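Local coordinates for putative acetoin utilization protein, acetoin dehydrogenase (Thermus thermophilus, PDB 5AWE), which is of unknown function but joins two CBS domains to an ACT domain, a combination consistent with sensing small-molecule ligands, at residues V145-V150 and Q179-R184; V161-I166 and G187-G192. All blocks are in the same frame, centred on the assembly; numbering follows the deposited sequence.

Interaction 1 (V145-V150 and Q179-R184)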
loop_
_atom_site.group_PDB
_atom_site.type_symbol
_atom_site.label_atom_id
_atom_site.label_comp_id
_atom_site.label_asym_id
_atom_site.label_seq_id
_atom_site.Cartn_x
_atom_site.Cartn_y
_atom_site.Cartn_z
ATOM N N VAL A 145 12.991 44.490 -32.214
ATOM C CA VAL A 145 13.068 45.830 -32.768
ATOM C C VAL A 145 11.941 46.696 -32.228
ATOM O O VAL A 145 10.804 46.237 -32.078
ATOM C CB VAL A 145 13.004 45.789 -34.314
ATOM C CG1 VAL A 145 11.847 44.910 -34.766
ATOM C CG2 VAL A 145 12.843 47.195 -34.873
ATOM N N ASP A 146 12.271 47.947 -31.923
ATOM C CA ASP A 146 11.290 48.911 -31.447
ATOM C C ASP A 146 10.886 49.837 -32.579
ATOM O O ASP A 146 11.712 50.587 -33.110
ATOM C CB ASP A 146 11.869 49.738 -30.297
ATOM C CG ASP A 146 11.999 48.941 -29.015
ATOM O OD1 ASP A 146 11.294 47.917 -28.869
ATOM O OD2 ASP A 146 12.806 49.334 -28.150
ATOM N N ILE A 147 9.612 49.785 -32.949
ATOM C CA ILE A 147 9.085 50.665 -33.979
ATOM C C ILE A 147 8.108 51.624 -33.326
ATOM O O ILE A 147 7.548 51.322 -32.266
ATOM C CB ILE A 147 8.338 49.871 -35.075
ATOM C CG1 ILE A 147 7.207 49.051 -34.443
ATOM C CG2 ILE A 147 9.312 48.972 -35.826
ATOM C CD1 ILE A 147 6.293 48.374 -35.456
ATOM N N PRO A 148 7.899 52.799 -33.934
ATOM C CA PRO A 148 6.958 53.750 -33.335
ATOM C C PRO A 148 5.603 53.059 -33.262
ATOM O O PRO A 148 5.291 52.225 -34.111
ATOM C CB PRO A 148 6.952 54.925 -34.317
ATOM C CG PRO A 148 8.226 54.793 -35.078
ATOM C CD PRO A 148 8.493 53.316 -35.179
ATOM N N ASP A 149 4.801 53.377 -32.253
ATOM C CA ASP A 149 3.501 52.733 -32.156
ATOM C C ASP A 149 2.407 53.536 -32.849
ATOM O O ASP A 149 1.360 53.816 -32.257
ATOM C CB ASP A 149 3.127 52.478 -30.689
ATOM C CG ASP A 149 2.769 53.748 -29.935
ATOM O OD1 ASP A 149 3.384 54.804 -30.195
ATOM O OD2 ASP A 149 1.869 53.678 -29.071
ATOM N N VAL A 150 2.656 53.905 -34.104
ATOM C CA VAL A 150 1.620 54.472 -34.960
ATOM C C VAL A 150 1.220 53.425 -35.991
ATOM O O VAL A 150 2.056 52.658 -36.469
ATOM C CB VAL A 150 2.105 55.753 -35.684
ATOM C CG1 VAL A 150 2.555 56.791 -34.659
ATOM C CG2 VAL A 150 3.240 55.415 -36.647
ATOM N N GLN A 179 6.286 50.168 -30.000
ATOM C CA GLN A 179 5.863 48.785 -29.905
ATOM C C GLN A 179 7.112 47.925 -30.078
ATOM O O GLN A 179 7.832 48.079 -31.065
ATOM C CB GLN A 179 4.839 48.501 -31.007
ATOM C CG GLN A 179 4.258 47.110 -30.996
ATOM C CD GLN A 179 3.396 46.856 -32.212
ATOM O OE1 GLN A 179 3.263 47.725 -33.080
ATOM N NE2 GLN A 179 2.806 45.666 -32.286
ATOM N N ARG A 180 7.384 47.044 -29.116
ATOM C CA ARG A 180 8.580 46.199 -29.185
ATOM C C ARG A 180 8.308 44.821 -29.784
ATOM O O ARG A 180 7.623 43.989 -29.183
ATOM C CB ARG A 180 9.209 46.025 -27.801
ATOM C CG ARG A 180 10.308 44.956 -27.778
ATOM C CD ARG A 180 11.249 45.159 -26.622
ATOM N NE ARG A 180 11.860 46.482 -26.669
ATOM C CZ ARG A 180 12.636 46.975 -25.711
ATOM N NH1 ARG A 180 12.897 46.251 -24.627
ATOM N NH2 ARG A 180 13.149 48.196 -25.832
ATOM N N LEU A 181 8.870 44.586 -30.966
ATOM C CA LEU A 181 8.571 43.385 -31.733
ATOM C C LEU A 181 9.687 42.355 -31.626
ATOM O O LEU A 181 10.873 42.695 -31.679
ATOM C CB LEU A 181 8.349 43.744 -33.211
ATOM C CG LEU A 181 7.331 44.858 -33.476
ATOM C CD1 LEU A 181 7.308 45.189 -34.960
ATOM C CD2 LEU A 181 5.946 44.424 -32.985
ATOM N N VAL A 182 9.303 41.095 -31.478
ATOM C CA VAL A 182 10.238 40.004 -31.694
ATOM C C VAL A 182 9.909 39.412 -33.055
ATOM O O VAL A 182 8.786 38.954 -33.305
ATOM C CB VAL A 182 10.130 38.924 -30.567
ATOM C CG1 VAL A 182 11.080 37.769 -30.841
ATOM C CG2 VAL A 182 10.478 39.549 -29.223
HETATM N N MSE A 183 10.886 39.456 -33.949
HETATM C CA MSE A 183 10.639 39.169 -35.356
HETATM C C MSE A 183 11.616 38.094 -35.790
HETATM O O MSE A 183 12.801 38.168 -35.484
HETATM C CB MSE A 183 10.841 40.444 -36.197
HETATM C CG MSE A 183 10.408 40.334 -37.662
HETATM SE SE MSE A 183 10.957 41.748 -38.682
HETATM C CE MSE A 183 9.625 41.940 -39.661
ATOM N N ARG A 184 11.118 37.079 -36.484
ATOM C CA ARG A 184 11.997 36.063 -37.033
ATOM C C ARG A 184 12.031 36.185 -38.535
ATOM O O ARG A 184 10.994 36.184 -39.191
ATOM C CB ARG A 184 11.536 34.667 -36.601
ATOM C CG ARG A 184 11.951 34.355 -35.177
ATOM C CD ARG A 184 11.317 33.102 -34.630
ATOM N NE ARG A 184 11.648 32.951 -33.211
ATOM C CZ ARG A 184 12.781 32.418 -32.754
ATOM N NH1 ARG A 184 13.704 31.977 -33.600
ATOM N NH2 ARG A 184 12.993 32.320 -31.449
#

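Interaction 2 (V161-I166 and G187-G192)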
loop_
_atom_site.group_PDB
_atom_site.type_symbol
_atom_site.label_atom_id
_atom_site.label_comp_id
_atom_site.label_asym_id
_atom_site.label_seq_id
_atom_site.Cartn_x
_atom_site.Cartn_y
_atom_site.Cartn_z
ATOM N N VAL A 161 13.371 44.346 -44.706
ATOM C CA VAL A 161 13.727 42.933 -44.679
ATOM C C VAL A 161 14.146 42.322 -46.029
ATOM O O VAL A 161 15.145 41.594 -46.096
ATOM C CB VAL A 161 12.577 42.074 -44.098
ATOM C CG1 VAL A 161 12.997 40.597 -44.063
ATOM C CG2 VAL A 161 12.221 42.552 -42.698
ATOM N N PRO A 162 13.393 42.595 -47.116
ATOM C CA PRO A 162 13.782 42.014 -48.409
ATOM C C PRO A 162 15.259 42.249 -48.692
ATOM O O PRO A 162 15.816 43.260 -48.277
ATOM C CB PRO A 162 12.869 42.721 -49.416
ATOM C CG PRO A 162 11.675 43.113 -48.617
ATOM C CD PRO A 162 12.228 43.485 -47.252
ATOM N N PRO A 163 15.907 41.335 -49.430
ATOM C CA PRO A 163 15.391 40.100 -50.037
ATOM C C PRO A 163 14.984 38.972 -49.083
ATOM O O PRO A 163 14.510 37.919 -49.540
ATOM C CB PRO A 163 16.524 39.667 -50.966
ATOM C CG PRO A 163 17.751 40.150 -50.281
ATOM C CD PRO A 163 17.374 41.432 -49.561
ATOM N N ALA A 164 15.170 39.172 -47.778
ATOM C CA ALA A 164 14.823 38.138 -46.799
ATOM C C ALA A 164 13.323 38.133 -46.497
ATOM O O ALA A 164 12.609 39.074 -46.853
ATOM C CB ALA A 164 15.618 38.340 -45.506
ATOM N N ASN A 165 12.861 37.073 -45.836
ATOM C CA ASN A 165 11.447 36.902 -45.524
ATOM C C ASN A 165 11.172 37.049 -44.040
ATOM O O ASN A 165 12.019 36.721 -43.208
ATOM C CB ASN A 165 10.960 35.516 -45.961
ATOM C CG ASN A 165 11.020 35.322 -47.456
ATOM O OD1 ASN A 165 10.146 35.789 -48.189
ATOM N ND2 ASN A 165 12.056 34.624 -47.921
ATOM N N ILE A 166 9.977 37.525 -43.712
ATOM C CA ILE A 166 9.489 37.484 -42.341
ATOM C C ILE A 166 8.603 36.253 -42.174
ATOM O O ILE A 166 7.718 35.992 -43.002
ATOM C CB ILE A 166 8.656 38.722 -42.026
ATOM C CG1 ILE A 166 9.509 39.970 -42.222
ATOM C CG2 ILE A 166 8.102 38.635 -40.609
ATOM C CD1 ILE A 166 8.697 41.202 -42.576
ATOM N N GLY A 187 16.030 33.400 -44.928
ATOM C CA GLY A 187 16.234 33.426 -46.363
ATOM C C GLY A 187 17.380 34.311 -46.806
ATOM O O GLY A 187 18.359 34.493 -46.082
ATOM N N GLU A 188 17.236 34.868 -48.003
ATOM C CA GLU A 188 18.320 35.548 -48.689
ATOM C C GLU A 188 18.812 36.769 -47.936
ATOM O O GLU A 188 18.046 37.696 -47.661
ATOM C CB GLU A 188 17.866 35.964 -50.087
ATOM C CG GLU A 188 18.970 36.547 -50.948
ATOM C CD GLU A 188 18.549 36.711 -52.392
ATOM O OE1 GLU A 188 17.894 35.788 -52.929
ATOM O OE2 GLU A 188 18.871 37.764 -52.988
ATOM N N ASP A 189 20.099 36.763 -47.610
ATOM C CA ASP A 189 20.763 37.924 -47.037
ATOM C C ASP A 189 20.130 38.359 -45.718
ATOM O O ASP A 189 20.084 39.547 -45.401
ATOM C CB ASP A 189 20.752 39.084 -48.040
ATOM C CG ASP A 189 21.660 40.223 -47.617
ATOM O OD1 ASP A 189 22.686 39.953 -46.959
ATOM O OD2 ASP A 189 21.348 41.388 -47.939
ATOM N N VAL A 190 19.648 37.389 -44.948
ATOM C CA VAL A 190 19.080 37.669 -43.634
ATOM C C VAL A 190 20.072 38.434 -42.758
ATOM O O VAL A 190 19.678 39.206 -41.884
ATOM C CB VAL A 190 18.686 36.362 -42.907
ATOM C CG1 VAL A 190 19.933 35.513 -42.632
ATOM C CG2 VAL A 190 17.962 36.688 -41.611
ATOM N N GLU A 191 21.362 38.225 -42.997
ATOM C CA GLU A 191 22.391 38.872 -42.188
ATOM C C GLU A 191 22.347 40.374 -42.433
ATOM O O GLU A 191 22.730 41.167 -41.579
ATOM C CB GLU A 191 23.777 38.326 -42.544
ATOM C CG GLU A 191 23.872 36.800 -42.564
ATOM C CD GLU A 191 23.166 36.179 -43.768
ATOM O OE1 GLU A 191 22.695 36.939 -44.644
ATOM O OE2 GLU A 191 23.084 34.933 -43.840
ATOM N N GLY A 192 21.862 40.758 -43.606
ATOM C CA GLY A 192 21.804 42.165 -43.948
ATOM C C GLY A 192 20.672 42.915 -43.277
ATOM O O GLY A 192 20.659 44.146 -43.285
HETATM O O HOH W 1 14.467 35.386 -48.765
#

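Interaction 1 (V145-V150 and Q179-R184)
V145 and I147 pair with L181 and Q179 as two antiparallel hydrogen-bonded pairs, and D146 faces R180 between them as the non-hydrogen-bonded pair. The short strand axes come within 4.7 Å, yet their directions differ by 138°, so the two strands are markedly twisted. Each hydrogen-bonded pair closes a ring of two backbone bonds: V145 N to L181 O and L181 N to V145 O, both 2.8 Å, then Q179 N to I147 O at 2.8 Å and the longer I147 N to Q179 O at 3.1 Å. These are the first and third strands of the ACT fold, neighbours at the centre of its four-stranded sheet. On the face carrying D146 and R180, the guanidinium grips the carboxylate side-on. R180 NE reaches D146 OD1 at 2.7 Å and R180 NH2 reaches D146 OD2 at 2.6 Å, both on syn lone pairs, with the two flat groups only 11° apart. The bend at chi3 of R180 (-58°) turns NE toward D146, the guanidinium presenting its edge to the carboxylate. A methionine in place of R180 would probably leave the buried carboxylate without its close cationic mate, with a long, weak ion pair to R203 remaining. On the other face, against helix 153-158, I147 and L181 meet at about a right angle. I147 CD1 and L181 CD1 touch tightly at 3.4 Å, and L154 and M157 of that helix cover I147. V145 lies alongside L181, its CG1 resting on L181 CB. Q179 extends beside I147, and its amide OE1 passes near I147 CD1; NE2 is held by T171 OG1 and by I166 O of the second subunit, which carries this edge of the contact into the subunit interface.

Interaction 2 (V161-I166 and G187-G192)
P163 lays one side of its ring across the side chain of E188, the two crossing at about a right angle. P163 CB sits 3.6 Å from E188 OE2, and P163 CG is 3.6 Å from E188 O. With CG anti to the backbone N (chi1 -174°) and the rest of the chain extended, E188 passes across the ring, its CG and the carboxylate oxygen OE2 both beside P163 CB and CG. The peptide before P163 is cis, and it turns the chain sharply just ahead of strand 165-175. In the ACT fold this is the join between the first helix and the second strand, packed here against the loop that leads from the third strand to the second helix. That loop makes a type II turn from G187 to V190, with E188 and D189 at its corners. The methyl of A164 packs against the turn's backbone: CB is 3.3 Å from E188 O and 4.0 Å from V190 CA. A164 also touches V193 of helix 193-199. One water joins the backbones, donating to P163 O at 2.6 Å and accepting from E188 N at 2.9 Å. D189 adds its CB to the proline CG, while its carboxylate turns to a salt bridge with R196.

The four segments alternate along the chain, 145-150, 161-166, 179-184, 187-192, so interactions 1 and 2 interlock within one ACT domain, their centres about 17 Å apart. Interaction 1 lies within the four-stranded sheet; interaction 2 gathers loops at the end of the same sheet, where strand 165-175 begins and strand 178-186 has just finished. Those two strands are neighbours, and the selenomethionine M183 bridges the contacts by packing on I166 and V161. Both also reach the second subunit: the inter-subunit bond of Q179 ends on I166 of the other copy, so each contact supplies one partner in joining two ACT domains.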